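Side-chain contacts in mnemiopsin 1 (Mnemiopsis leidyi, PDB 5VP3), which emits light as a calcium-regulated photoprotein of a comb jelly, probably by oxidising a bound coelenterazine: residues A[110-115]-A[122-127]; A[130-135]-A[141-146]; A[150-155]-A[160-165]; A[170-175]-A[179-184]. One frame throughout, in Å; residues are numbered along the deposited sequence.

How the contacts relate
All four contacts come in series along the chain, and each joins elements close in sequence. Contact 1 lies where helix 101-117 meets the start of helix 123-135. Contact 2 closes the far end of that helix onto the cadmium-binding loop that follows it, about 21 Å away between centres. Contact 3, its centre about 12 Å from that of contact 2, joins helix 145-154 to helix 161-169, and contact 4 forms the last cadmium-binding loop, its centre about 11 Å from that of contact 2. Contacts 2 to 4 thus build one EF-hand pair, with Tyr-132 packing on Arg-179 and Leu-182 between the two hands, while contact 1 ties the pair to the preceding part of the molecule.

Contact 1: A[110-115]-A[122-127]; sequences EAERER and SLIALL
Glu-112 carries its CG anti to the carbonyl carbon (chi1 -73°) and bends at chi2 (-82°), which points its carboxylate at the N-terminal end of helix 123-135, where the cap residue Ser-122 and then Leu-123 and Ile-124 receive it. Ser-122 OG donates to the syn lone pair of Glu-112 OE1 at 2.6 Å. The backbone N of Leu-123 meets Glu-112 OE2 at 2.8 Å, again on the syn side and nearly straight (165°). A longer bond of 3.3 Å brings Ile-124 N onto OE1 of Glu-112 from well above the carboxylate plane, so OE1 takes two donors. Ser-122 is itself the N-cap, its OG accepting from Ala-125 N, and the acid therefore extends the capping of this helix end, whose dipole would be expected to favour the negative charge.

Arg-115 is the other partner of the acid: its NH1 forms a salt bridge with Glu-112 OE2 at 2.6 Å, although the hydrogen bond within it is weak. Leu-123 CD1 lies over one face of this guanidinium, 3.6 Å above its plane towards the rim, and the carbonyl O of Ala-111 lies on the opposite face. An alanine in place of Glu-112 is likely to leave the amides of Leu-123 and Ile-124 without these acceptors and Arg-115 without its acidic mate.

Helix 179-190 brings Arg-187 against Glu-112, Ser-122 and Ile-124; His-87 of helix 71-87 touches Arg-115 and Leu-123, and Tyr-13 of helix 9-16 makes a cation-pi contact with Arg-115.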
loop_
_atom_site.group_PDB
_atom_site.type_symbol
_atom_site.label_atom_id
_atom_site.label_comp_id
_atom_site.label_asym_id
_atom_site.label_seq_id
_atom_site.Cartn_x
_atom_site.Cartn_y
_atom_site.Cartn_z
ATOM N N GLU A 110 -0.062 -11.045 -7.750
ATOM C CA GLU A 110 -0.038 -12.502 -7.825
ATOM C C GLU A 110 0.515 -13.110 -6.542
ATOM O O GLU A 110 -0.001 -14.121 -6.060
ATOM C CB GLU A 110 0.785 -12.954 -9.023
ATOM C CG GLU A 110 0.917 -14.454 -9.153
ATOM C CD GLU A 110 -0.376 -15.187 -9.474
ATOM O OE1 GLU A 110 -1.315 -14.561 -9.995
ATOM O OE2 GLU A 110 -0.443 -16.418 -9.216
ATOM N N ALA A 111 1.570 -12.510 -5.975
ATOM C CA ALA A 111 2.139 -13.033 -4.736
ATOM C C ALA A 111 1.142 -12.953 -3.575
ATOM O O ALA A 111 1.067 -13.869 -2.757
ATOM C CB ALA A 111 3.431 -12.290 -4.408
ATOM N N GLU A 112 0.342 -11.882 -3.496
ATOM C CA GLU A 112 -0.718 -11.857 -2.494
ATOM C C GLU A 112 -1.745 -12.959 -2.746
ATOM O O GLU A 112 -2.254 -13.560 -1.801
ATOM C CB GLU A 112 -1.407 -10.479 -2.455
ATOM C CG GLU A 112 -0.569 -9.381 -1.815
ATOM C CD GLU A 112 -0.631 -9.380 -0.307
ATOM O OE1 GLU A 112 -1.668 -8.987 0.293
ATOM O OE2 GLU A 112 0.387 -9.763 0.299
ATOM N N ARG A 113 -2.107 -13.207 -4.004
ATOM C CA ARG A 113 -3.031 -14.312 -4.278
ATOM C C ARG A 113 -2.445 -15.667 -3.861
ATOM O O ARG A 113 -3.167 -16.545 -3.368
ATOM C CB ARG A 113 -3.411 -14.328 -5.765
ATOM C CG ARG A 113 -4.397 -13.170 -6.137
ATOM C CD ARG A 113 -4.900 -13.272 -7.575
ATOM N NE ARG A 113 -3.824 -13.197 -8.578
ATOM C CZ ARG A 113 -3.502 -12.106 -9.282
ATOM N NH1 ARG A 113 -4.153 -10.953 -9.120
ATOM N NH2 ARG A 113 -2.520 -12.163 -10.173
ATOM N N GLU A 114 -1.137 -15.856 -4.057
ATOM C CA GLU A 114 -0.477 -17.118 -3.698
ATOM C C GLU A 114 -0.482 -17.288 -2.187
ATOM O O GLU A 114 -0.841 -18.343 -1.663
ATOM C CB GLU A 114 0.951 -17.098 -4.266
ATOM C CG GLU A 114 1.792 -18.358 -4.091
ATOM C CD GLU A 114 1.188 -19.574 -4.787
ATOM O OE1 GLU A 114 0.558 -19.398 -5.843
ATOM O OE2 GLU A 114 1.336 -20.700 -4.273
ATOM N N ARG A 115 -0.175 -16.228 -1.495
ATOM C CA ARG A 115 -0.279 -16.187 -0.069
ATOM C C ARG A 115 -1.671 -16.523 0.424
ATOM O O ARG A 115 -1.806 -17.255 1.326
ATOM C CB ARG A 115 0.128 -14.842 0.462
ATOM C CG ARG A 115 1.596 -14.615 0.689
ATOM C CD ARG A 115 1.889 -13.181 1.096
ATOM N NE ARG A 115 3.122 -12.840 0.512
ATOM C CZ ARG A 115 3.323 -11.915 -0.367
ATOM N NH1 ARG A 115 2.414 -11.103 -0.730
ATOM N NH2 ARG A 115 4.510 -11.817 -0.831
ATOM N N SER A 122 -1.485 -11.811 4.582
ATOM C CA SER A 122 -1.513 -10.796 3.528
ATOM C C SER A 122 -0.648 -9.608 3.923
ATOM O O SER A 122 -0.696 -9.133 5.062
ATOM C CB SER A 122 -2.934 -10.298 3.286
ATOM O OG SER A 122 -2.946 -9.028 2.608
ATOM N N LEU A 123 0.136 -9.103 2.984
ATOM C CA LEU A 123 0.957 -7.959 3.361
ATOM C C LEU A 123 0.152 -6.685 3.287
ATOM O O LEU A 123 0.491 -5.711 3.971
ATOM C CB LEU A 123 2.210 -7.851 2.493
ATOM C CG LEU A 123 3.127 -9.072 2.570
ATOM C CD1 LEU A 123 4.344 -8.912 1.672
ATOM C CD2 LEU A 123 3.579 -9.287 3.996
ATOM N N ILE A 124 -0.937 -6.694 2.525
ATOM C CA ILE A 124 -1.839 -5.546 2.533
ATOM C C ILE A 124 -2.512 -5.429 3.883
ATOM O O ILE A 124 -2.708 -4.329 4.387
ATOM C CB ILE A 124 -2.899 -5.646 1.433
ATOM C CG1 ILE A 124 -2.254 -5.604 0.055
ATOM C CG2 ILE A 124 -3.905 -4.480 1.593
ATOM C CD1 ILE A 124 -3.254 -5.806 -1.098
ATOM N N ALA A 125 -2.912 -6.565 4.468
ATOM C CA ALA A 125 -3.541 -6.541 5.788
ATOM C C ALA A 125 -2.556 -6.100 6.845
ATOM O O ALA A 125 -2.918 -5.371 7.771
ATOM C CB ALA A 125 -4.104 -7.919 6.136
ATOM N N LEU A 126 -1.310 -6.548 6.738
ATOM C CA LEU A 126 -0.263 -6.061 7.634
ATOM C C LEU A 126 -0.152 -4.531 7.573
ATOM O O LEU A 126 -0.043 -3.855 8.605
ATOM C CB LEU A 126 1.084 -6.723 7.264
ATOM C CG LEU A 126 2.378 -6.107 7.825
ATOM C CD1 LEU A 126 2.519 -6.402 9.311
ATOM C CD2 LEU A 126 3.585 -6.619 7.143
ATOM N N LEU A 127 -0.124 -3.967 6.367
ATOM C CA LEU A 127 -0.016 -2.512 6.237
ATOM C C LEU A 127 -1.244 -1.821 6.822
ATOM O O LEU A 127 -1.136 -0.818 7.532
ATOM C CB LEU A 127 0.149 -2.164 4.764
ATOM C CG LEU A 127 0.301 -0.716 4.327
ATOM C CD1 LEU A 127 1.615 -0.227 4.765
ATOM C CD2 LEU A 127 0.200 -0.574 2.830
#

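Contact 2: A[130-135]-A[141-146]; sequences AYYDVL and GTVDVE. With CD (cadmium ion), chain C.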
loop_
_atom_site.group_PDB
_atom_site.type_symbol
_atom_site.label_atom_id
_atom_site.label_comp_id
_atom_site.label_asym_id
_atom_site.label_seq_id
_atom_site.Cartn_x
_atom_site.Cartn_y
_atom_site.Cartn_z
ATOM N N ALA A 130 -1.318 -1.953 10.727
ATOM C CA ALA A 130 -0.357 -1.063 11.368
ATOM C C ALA A 130 -0.803 0.388 11.272
ATOM O O ALA A 130 -0.649 1.171 12.226
ATOM C CB ALA A 130 1.021 -1.225 10.734
ATOM N N TYR A 131 -1.318 0.783 10.130
ATOM C CA TYR A 131 -1.798 2.148 10.022
ATOM C C TYR A 131 -2.987 2.366 10.937
ATOM O O TYR A 131 -3.168 3.460 11.480
ATOM C CB TYR A 131 -2.211 2.443 8.601
ATOM C CG TYR A 131 -1.200 3.166 7.773
ATOM C CD1 TYR A 131 -0.299 2.477 7.004
ATOM C CD2 TYR A 131 -1.181 4.549 7.722
ATOM C CE1 TYR A 131 0.620 3.143 6.202
ATOM C CE2 TYR A 131 -0.272 5.216 6.953
ATOM C CZ TYR A 131 0.645 4.497 6.194
ATOM O OH TYR A 131 1.557 5.122 5.374
ATOM N N TYR A 132 -3.820 1.340 11.080
ATOM C CA TYR A 132 -5.044 1.438 11.864
ATOM C C TYR A 132 -4.779 2.122 13.183
ATOM O O TYR A 132 -5.419 3.114 13.532
ATOM C CB TYR A 132 -5.605 0.039 12.115
ATOM C CG TYR A 132 -7.021 -0.032 12.605
ATOM C CD1 TYR A 132 -8.066 -0.085 11.719
ATOM C CD2 TYR A 132 -7.309 -0.131 13.973
ATOM C CE1 TYR A 132 -9.406 -0.186 12.167
ATOM C CE2 TYR A 132 -8.616 -0.224 14.428
ATOM C CZ TYR A 132 -9.657 -0.257 13.518
ATOM O OH TYR A 132 -10.936 -0.372 13.964
ATOM N N ASP A 133 -3.850 1.568 13.943
ATOM C CA ASP A 133 -3.581 2.086 15.267
ATOM C C ASP A 133 -3.035 3.501 15.200
ATOM O O ASP A 133 -3.265 4.302 16.095
ATOM C CB ASP A 133 -2.610 1.157 15.981
ATOM C CG ASP A 133 -3.182 -0.222 16.185
ATOM O OD1 ASP A 133 -4.417 -0.342 16.295
ATOM O OD2 ASP A 133 -2.389 -1.173 16.244
ATOM N N VAL A 134 -2.276 3.825 14.172
ATOM C CA VAL A 134 -1.766 5.181 14.084
ATOM C C VAL A 134 -2.898 6.149 13.749
ATOM O O VAL A 134 -2.969 7.263 14.290
ATOM C CB VAL A 134 -0.613 5.204 13.063
ATOM C CG1 VAL A 134 -0.142 6.591 12.785
ATOM C CG2 VAL A 134 0.544 4.401 13.604
ATOM N N LEU A 135 -3.807 5.739 12.867
ATOM C CA LEU A 135 -4.948 6.582 12.509
ATOM C C LEU A 135 -5.871 6.800 13.693
ATOM O O LEU A 135 -6.540 7.826 13.790
ATOM C CB LEU A 135 -5.761 5.943 11.367
ATOM C CG LEU A 135 -5.421 6.252 9.907
ATOM C CD1 LEU A 135 -4.047 5.976 9.669
ATOM C CD2 LEU A 135 -6.243 5.347 9.036
ATOM N N GLY A 141 -10.169 2.458 19.566
ATOM C CA GLY A 141 -10.118 1.142 18.995
ATOM C C GLY A 141 -10.661 1.052 17.599
ATOM O O GLY A 141 -10.693 -0.049 17.047
ATOM N N THR A 142 -11.038 2.180 16.996
ATOM C CA THR A 142 -11.638 2.218 15.659
ATOM C C THR A 142 -11.151 3.442 14.898
ATOM O O THR A 142 -10.495 4.332 15.441
ATOM C CB THR A 142 -13.169 2.288 15.705
ATOM O OG1 THR A 142 -13.559 3.581 16.197
ATOM C CG2 THR A 142 -13.737 1.204 16.628
ATOM N N VAL A 143 -11.498 3.503 13.623
ATOM C CA VAL A 143 -11.136 4.644 12.805
ATOM C C VAL A 143 -12.410 5.345 12.366
ATOM O O VAL A 143 -13.257 4.739 11.688
ATOM C CB VAL A 143 -10.279 4.198 11.616
ATOM C CG1 VAL A 143 -9.949 5.368 10.710
ATOM C CG2 VAL A 143 -9.003 3.531 12.145
ATOM N N ASP A 144 -12.559 6.620 12.758
ATOM C CA ASP A 144 -13.748 7.384 12.361
ATOM C C ASP A 144 -13.398 8.307 11.198
ATOM O O ASP A 144 -12.261 8.314 10.721
ATOM C CB ASP A 144 -14.342 8.118 13.577
ATOM C CG ASP A 144 -13.543 9.338 14.019
ATOM O OD1 ASP A 144 -12.497 9.656 13.414
ATOM O OD2 ASP A 144 -14.018 9.988 14.981
ATOM N N VAL A 145 -14.391 9.053 10.666
ATOM C CA VAL A 145 -14.149 9.693 9.371
ATOM C C VAL A 145 -13.085 10.761 9.497
ATOM O O VAL A 145 -12.298 10.960 8.561
ATOM C CB VAL A 145 -15.417 10.293 8.723
ATOM C CG1 VAL A 145 -16.435 9.257 8.471
ATOM C CG2 VAL A 145 -15.989 11.387 9.561
ATOM N N GLU A 146 -13.067 11.493 10.616
ATOM C CA GLU A 146 -12.012 12.499 10.819
ATOM C C GLU A 146 -10.645 11.829 10.877
ATOM O O GLU A 146 -9.682 12.295 10.257
ATOM C CB GLU A 146 -12.264 13.310 12.096
ATOM C CG GLU A 146 -13.362 14.376 12.010
ATOM C CD GLU A 146 -13.173 15.388 10.879
ATOM O OE1 GLU A 146 -12.029 15.615 10.442
ATOM O OE2 GLU A 146 -14.181 15.955 10.413
HETATM CD CD CD C . -10.590 6.342 16.702
HETATM O O HOH W 1 -13.088 7.361 16.555
#
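Val-143 and Tyr-132 bury the most surface here, with Leu-135 a distant third. Tyr-132, near the end of helix 123-135, has its CG anti to the backbone N (chi1 -165°), which lays the ring alongside the loop residues 141-143. Val-143 splits its two methyls between the helix residues. Its CG2 sits over one face of the Tyr-132 ring, 3.9 Å from the centroid and only 17° off the normal, a CH-pi contact; the closest ring carbon is CE1, at 3.7 Å from CG2. The other methyl, Val-143 CG1, lies 4.1 Å from Leu-135 CD2. The valine thus plugs the corner between helix and loop.

The phenol end of Tyr-132 has a polar setting. Its OH stands 3.1 Å from the carbonyl O of Gly-141, which lies at the ring edge near the plane, and it also hydrogen-bonds the carbonyl O of Leu-177 in the next loop. At the positive phi of Gly-141 (84°) a side chain would press on the carbonyl O of the residue before it, which explains the glycine.

This is the helix-loop-helix of an EF-hand. Cadmium is bound by the carbonyl O of Thr-142 at 2.4 Å and by a water at 2.7 Å, with Asp-136, Asp-140 and Glu-147 completing the site. Val-143 pairs through its backbone with Leu-177, as expected for the short antiparallel link between paired EF-hand loops.

Oily on the helix side and metal-binding on the other, the loop is anchored by Val-143 on Tyr-132 and Leu-135, which probably helps to hold the neighbouring Thr-142 carbonyl towards the metal.

Contact 3: A[150-155]-A[160-165]; sequences TMMKAF and EAAYTF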
loop_
_atom_site.group_PDB
_atom_site.type_symbol
_atom_site.label_atom_id
_atom_site.label_comp_id
_atom_site.label_asym_id
_atom_site.label_seq_id
_atom_site.Cartn_x
_atom_site.Cartn_y
_atom_site.Cartn_z
ATOM N N THR A 150 -7.551 12.728 8.197
ATOM C CA THR A 150 -6.163 13.005 8.514
ATOM C C THR A 150 -5.250 12.220 7.604
ATOM O O THR A 150 -4.281 12.765 7.074
ATOM C CB THR A 150 -5.912 12.693 9.969
ATOM O OG1 THR A 150 -6.793 13.526 10.734
ATOM C CG2 THR A 150 -4.472 12.970 10.336
ATOM N N MET A 151 -5.580 10.947 7.357
ATOM C CA MET A 151 -4.764 10.151 6.453
ATOM C C MET A 151 -4.760 10.732 5.048
ATOM O O MET A 151 -3.750 10.649 4.329
ATOM C CB MET A 151 -5.259 8.707 6.402
ATOM C CG MET A 151 -4.270 7.812 5.659
ATOM S SD MET A 151 -4.785 6.108 5.329
ATOM C CE MET A 151 -5.733 6.302 3.854
ATOM N N MET A 152 -5.904 11.243 4.602
ATOM C CA MET A 152 -5.958 11.867 3.288
ATOM C C MET A 152 -5.042 13.084 3.237
ATOM O O MET A 152 -4.295 13.281 2.275
ATOM C CB MET A 152 -7.392 12.276 2.965
ATOM C CG MET A 152 -8.392 11.124 2.968
ATOM S SD MET A 152 -7.804 9.907 1.792
ATOM C CE MET A 152 -8.869 8.498 2.068
ATOM N N LYS A 153 -5.076 13.896 4.284
ATOM C CA LYS A 153 -4.249 15.090 4.330
ATOM C C LYS A 153 -2.772 14.728 4.271
ATOM O O LYS A 153 -2.007 15.327 3.514
ATOM C CB LYS A 153 -4.576 15.861 5.602
ATOM C CG LYS A 153 -3.641 16.990 5.955
ATOM C CD LYS A 153 -4.263 17.826 7.073
ATOM C CE LYS A 153 -3.278 18.841 7.633
ATOM N NZ LYS A 153 -3.924 19.717 8.655
ATOM N N ALA A 154 -2.358 13.729 5.056
ATOM C CA ALA A 154 -0.971 13.280 5.020
ATOM C C ALA A 154 -0.576 12.801 3.638
ATOM O O ALA A 154 0.597 12.906 3.256
ATOM C CB ALA A 154 -0.758 12.153 6.027
ATOM N N PHE A 155 -1.522 12.266 2.873
ATOM C CA PHE A 155 -1.195 11.754 1.551
ATOM C C PHE A 155 -1.488 12.732 0.419
ATOM O O PHE A 155 -1.449 12.326 -0.743
ATOM C CB PHE A 155 -1.939 10.461 1.290
ATOM C CG PHE A 155 -1.254 9.278 1.837
ATOM C CD1 PHE A 155 -0.139 8.749 1.200
ATOM C CD2 PHE A 155 -1.706 8.699 2.990
ATOM C CE1 PHE A 155 0.493 7.651 1.705
ATOM C CE2 PHE A 155 -1.090 7.598 3.505
ATOM C CZ PHE A 155 0.018 7.071 2.870
ATOM N N GLU A 160 -12.096 15.506 1.183
ATOM C CA GLU A 160 -13.421 15.049 0.780
ATOM C C GLU A 160 -13.419 13.660 0.139
ATOM O O GLU A 160 -14.478 13.024 0.069
ATOM C CB GLU A 160 -14.057 16.066 -0.189
ATOM C CG GLU A 160 -13.218 16.432 -1.432
ATOM C CD GLU A 160 -13.731 17.683 -2.163
ATOM O OE1 GLU A 160 -14.968 17.878 -2.244
ATOM O OE2 GLU A 160 -12.888 18.475 -2.651
ATOM N N ALA A 161 -12.279 13.166 -0.350
ATOM C CA ALA A 161 -12.250 11.772 -0.778
ATOM C C ALA A 161 -12.574 10.835 0.388
ATOM O O ALA A 161 -13.116 9.745 0.177
ATOM C CB ALA A 161 -10.890 11.422 -1.374
ATOM N N ALA A 162 -12.278 11.252 1.622
ATOM C CA ALA A 162 -12.488 10.379 2.771
ATOM C C ALA A 162 -13.951 9.967 2.890
ATOM O O ALA A 162 -14.258 8.784 3.093
ATOM C CB ALA A 162 -12.015 11.068 4.053
ATOM N N TYR A 163 -14.872 10.932 2.774
ATOM C CA TYR A 163 -16.291 10.629 2.945
ATOM C C TYR A 163 -16.738 9.533 1.987
ATOM O O TYR A 163 -17.479 8.623 2.376
ATOM C CB TYR A 163 -17.132 11.900 2.771
ATOM C CG TYR A 163 -16.875 12.926 3.865
ATOM C CD1 TYR A 163 -17.457 12.795 5.137
ATOM C CD2 TYR A 163 -16.037 14.017 3.634
ATOM C CE1 TYR A 163 -17.208 13.737 6.142
ATOM C CE2 TYR A 163 -15.785 14.959 4.622
ATOM C CZ TYR A 163 -16.365 14.818 5.871
ATOM O OH TYR A 163 -16.089 15.768 6.837
ATOM N N THR A 164 -16.247 9.571 0.752
ATOM C CA THR A 164 -16.600 8.561 -0.246
ATOM C C THR A 164 -16.108 7.180 0.164
ATOM O O THR A 164 -16.883 6.215 0.210
ATOM C CB THR A 164 -15.994 8.942 -1.605
ATOM O OG1 THR A 164 -16.242 10.330 -1.877
ATOM C CG2 THR A 164 -16.561 8.079 -2.729
ATOM N N PHE A 165 -14.799 7.058 0.407
ATOM C CA PHE A 165 -14.211 5.773 0.772
ATOM C C PHE A 165 -14.865 5.218 2.020
ATOM O O PHE A 165 -15.174 4.027 2.100
ATOM C CB PHE A 165 -12.723 5.924 1.044
ATOM C CG PHE A 165 -11.892 6.150 -0.167
ATOM C CD1 PHE A 165 -11.630 5.108 -1.056
ATOM C CD2 PHE A 165 -11.317 7.391 -0.395
ATOM C CE1 PHE A 165 -10.833 5.309 -2.172
ATOM C CE2 PHE A 165 -10.519 7.602 -1.504
ATOM C CZ PHE A 165 -10.275 6.551 -2.398
#
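Apolar packing carries the contact, and Met-152 supplies all of one side of it. The base of its chain works first: CG lies 3.8 Å from the CB of Ala-162, a methylene set against a methyl, where the two backbones run nearest, Met-152 CA being 6.7 Å from Ala-162 CA. The small alanine side chain allows the close approach of helix 161-169 here.

The methyl end does the rest. A bend at chi2 (-57°) turns the thioether along the second helix towards Phe-165, and CE reaches the ring at CD2, 3.6 Å away. CE2 of Phe-165 is a little further from Met-152 CE, at 4.0 Å. The methyl comes at the ring obliquely, and the two side chains pass each other at a slant.

In the EF-hand pair these segments flank the linker between the hands: helix 145-154 leaves the first metal loop and helix 161-169 leads into the second. A serine replacing Met-152 would probably open a gap beside CD2 of Phe-165 and take one neighbour from the Ala-162 methyl.

Among the polar bonds nearby, Tyr-163 OH bonds to Lys-149 NZ, adding a link between the same two helices. Backbone bonding closes the first of them, with Phe-155 N on Met-151 O at 3.1 Å. Val-157 of the linker also touches Met-152, and Tyr-194 lies against Phe-165.

Contact 4: A[170-175]-A[179-184]; sequences DTDKTG and RPELVH. With CD (cadmium ion), chain D; NI (nickel (II) ion), chain F.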
loop_
_atom_site.group_PDB
_atom_site.type_symbol
_atom_site.label_atom_id
_atom_site.label_comp_id
_atom_site.label_asym_id
_atom_site.label_seq_id
_atom_site.Cartn_x
_atom_site.Cartn_y
_atom_site.Cartn_z
ATOM N N ASP A 170 -17.657 1.221 5.248
ATOM C CA ASP A 170 -18.380 1.044 6.515
ATOM C C ASP A 170 -19.726 0.382 6.231
ATOM O O ASP A 170 -20.795 0.959 6.408
ATOM C CB ASP A 170 -18.581 2.374 7.213
ATOM C CG ASP A 170 -19.379 2.257 8.505
ATOM O OD1 ASP A 170 -19.383 1.165 9.138
ATOM O OD2 ASP A 170 -19.964 3.290 8.886
ATOM N N THR A 171 -19.658 -0.854 5.765
ATOM C CA THR A 171 -20.885 -1.551 5.391
ATOM C C THR A 171 -21.660 -2.025 6.617
ATOM O O THR A 171 -22.842 -2.356 6.502
ATOM C CB THR A 171 -20.533 -2.738 4.492
ATOM O OG1 THR A 171 -19.535 -3.499 5.143
ATOM C CG2 THR A 171 -19.979 -2.287 3.145
ATOM N N ASP A 172 -20.939 -2.155 7.737
ATOM C CA ASP A 172 -21.409 -2.209 9.126
ATOM C C ASP A 172 -22.445 -1.158 9.469
ATOM O O ASP A 172 -23.231 -1.337 10.411
ATOM C CB ASP A 172 -20.168 -1.944 10.063
ATOM C CG ASP A 172 -19.756 -3.125 10.815
ATOM O OD1 ASP A 172 -20.544 -4.091 10.863
ATOM O OD2 ASP A 172 -18.656 -3.112 11.386
ATOM N N LYS A 173 -22.342 0.012 8.859
ATOM C CA LYS A 173 -23.090 1.172 9.327
ATOM C C LYS A 173 -22.816 1.463 10.811
ATOM O O LYS A 173 -23.715 1.819 11.569
ATOM C CB LYS A 173 -24.581 0.974 9.068
ATOM C CG LYS A 173 -24.965 0.781 7.555
ATOM C CD LYS A 173 -24.478 1.898 6.697
ATOM C CE LYS A 173 -24.903 1.720 5.261
ATOM N NZ LYS A 173 -24.428 2.862 4.398
ATOM N N THR A 174 -21.548 1.374 11.241
ATOM C CA THR A 174 -21.238 1.770 12.612
ATOM C C THR A 174 -20.785 3.216 12.743
ATOM O O THR A 174 -20.583 3.678 13.872
ATOM C CB THR A 174 -20.145 0.890 13.206
ATOM O OG1 THR A 174 -18.966 0.944 12.389
ATOM C CG2 THR A 174 -20.630 -0.511 13.363
ATOM N N GLY A 175 -20.591 3.929 11.628
ATOM C CA GLY A 175 -19.898 5.206 11.656
ATOM C C GLY A 175 -18.416 5.103 11.966
ATOM O O GLY A 175 -17.774 6.135 12.145
ATOM N N ARG A 179 -11.355 -3.032 11.816
ATOM C CA ARG A 179 -10.118 -3.443 11.150
ATOM C C ARG A 179 -10.346 -4.137 9.808
ATOM O O ARG A 179 -9.562 -3.881 8.879
ATOM C CB ARG A 179 -9.274 -4.312 12.100
ATOM C CG ARG A 179 -8.629 -3.505 13.248
ATOM C CD ARG A 179 -7.741 -4.328 14.213
ATOM N NE ARG A 179 -7.162 -3.465 15.250
ATOM C CZ ARG A 179 -7.759 -3.158 16.409
ATOM N NH1 ARG A 179 -8.950 -3.656 16.709
ATOM N NH2 ARG A 179 -7.170 -2.336 17.277
ATOM N N PRO A 180 -11.364 -4.990 9.627
ATOM C CA PRO A 180 -11.605 -5.577 8.293
ATOM C C PRO A 180 -12.082 -4.582 7.270
ATOM O O PRO A 180 -11.904 -4.781 6.061
ATOM C CB PRO A 180 -12.675 -6.648 8.563
ATOM C CG PRO A 180 -12.619 -6.902 10.055
ATOM C CD PRO A 180 -12.233 -5.581 10.659
ATOM N N GLU A 181 -12.675 -3.497 7.698
ATOM C CA GLU A 181 -13.139 -2.546 6.724
ATOM C C GLU A 181 -12.008 -1.647 6.268
ATOM O O GLU A 181 -12.050 -1.131 5.149
ATOM C CB GLU A 181 -14.284 -1.729 7.306
ATOM C CG GLU A 181 -15.503 -2.586 7.700
ATOM C CD GLU A 181 -16.608 -1.785 8.344
ATOM O OE1 GLU A 181 -16.238 -0.768 8.958
ATOM O OE2 GLU A 181 -17.826 -2.124 8.170
ATOM N N LEU A 182 -11.019 -1.409 7.120
ATOM C CA LEU A 182 -9.884 -0.639 6.642
ATOM C C LEU A 182 -9.036 -1.516 5.723
ATOM O O LEU A 182 -8.526 -1.036 4.706
ATOM C CB LEU A 182 -9.070 -0.088 7.809
ATOM C CG LEU A 182 -7.933 0.859 7.430
ATOM C CD1 LEU A 182 -8.391 2.187 6.921
ATOM C CD2 LEU A 182 -6.952 1.092 8.554
ATOM N N VAL A 183 -8.962 -2.820 6.012
ATOM C CA VAL A 183 -8.331 -3.731 5.065
ATOM C C VAL A 183 -9.004 -3.598 3.712
ATOM O O VAL A 183 -8.349 -3.373 2.681
ATOM C CB VAL A 183 -8.390 -5.183 5.579
ATOM C CG1 VAL A 183 -7.928 -6.170 4.502
ATOM C CG2 VAL A 183 -7.551 -5.331 6.777
ATOM N N HIS A 184 -10.326 -3.718 3.690
ATOM C CA HIS A 184 -11.037 -3.587 2.428
ATOM C C HIS A 184 -10.602 -2.310 1.718
ATOM O O HIS A 184 -10.294 -2.315 0.517
ATOM C CB HIS A 184 -12.562 -3.596 2.664
ATOM C CG HIS A 184 -13.375 -3.269 1.440
ATOM N ND1 HIS A 184 -14.026 -4.234 0.694
ATOM C CD2 HIS A 184 -13.633 -2.086 0.824
ATOM C CE1 HIS A 184 -14.651 -3.659 -0.320
ATOM N NE2 HIS A 184 -14.423 -2.355 -0.270
HETATM CD CD CD D . -18.074 -0.196 10.316
HETATM NI NI NI F . -14.647 -6.123 1.157
#
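A metal-mediated contact joins loop 170-175 to the first turns of helix 179-190, in the last cadmium site of the chain, where Asp-170 and Glu-181 bind the ion side by side. Asp-170 OD1 binds the cadmium at 2.2 Å and Glu-181 OE1 at 2.4 Å, with the planes of the two carboxylates 71° apart. Thr-174 adds its hydroxyl OG1 at 2.5 Å, while the carbonyl O of Lys-176 and a carboxylate oxygen of Glu-178 complete the coordination.

Glu-181 arrives from the helix with its chain extended beyond CG (chi2 177°), long enough to span from helix to loop. Its second oxygen holds the loop backbone: Asp-172 N donates to Glu-181 OE2 at 3.1 Å, nearly along the C-O axis of the carboxylate.

Such a division of labour, one acid at the start of the loop and a glutamate at its twelfth position, marks an EF-hand, and cadmium occupies the site where calcium would be expected to bind. Asp-170 is steadied in turn by the loop it opens. Thr-174 N donates to its OD1 at 3.0 Å through the syn lone pair, and Gly-175 N reaches OD2 at 2.9 Å, a little out of the carboxylate plane. Both oxygens are thereby tied down while OD1 also serves the metal.

The placing of the Asp-172 side chain is doubtful, because its CB crowds the ion. Further along the same helix as Glu-181, His-184 binds a nickel ion through ND1 at 2.0 Å.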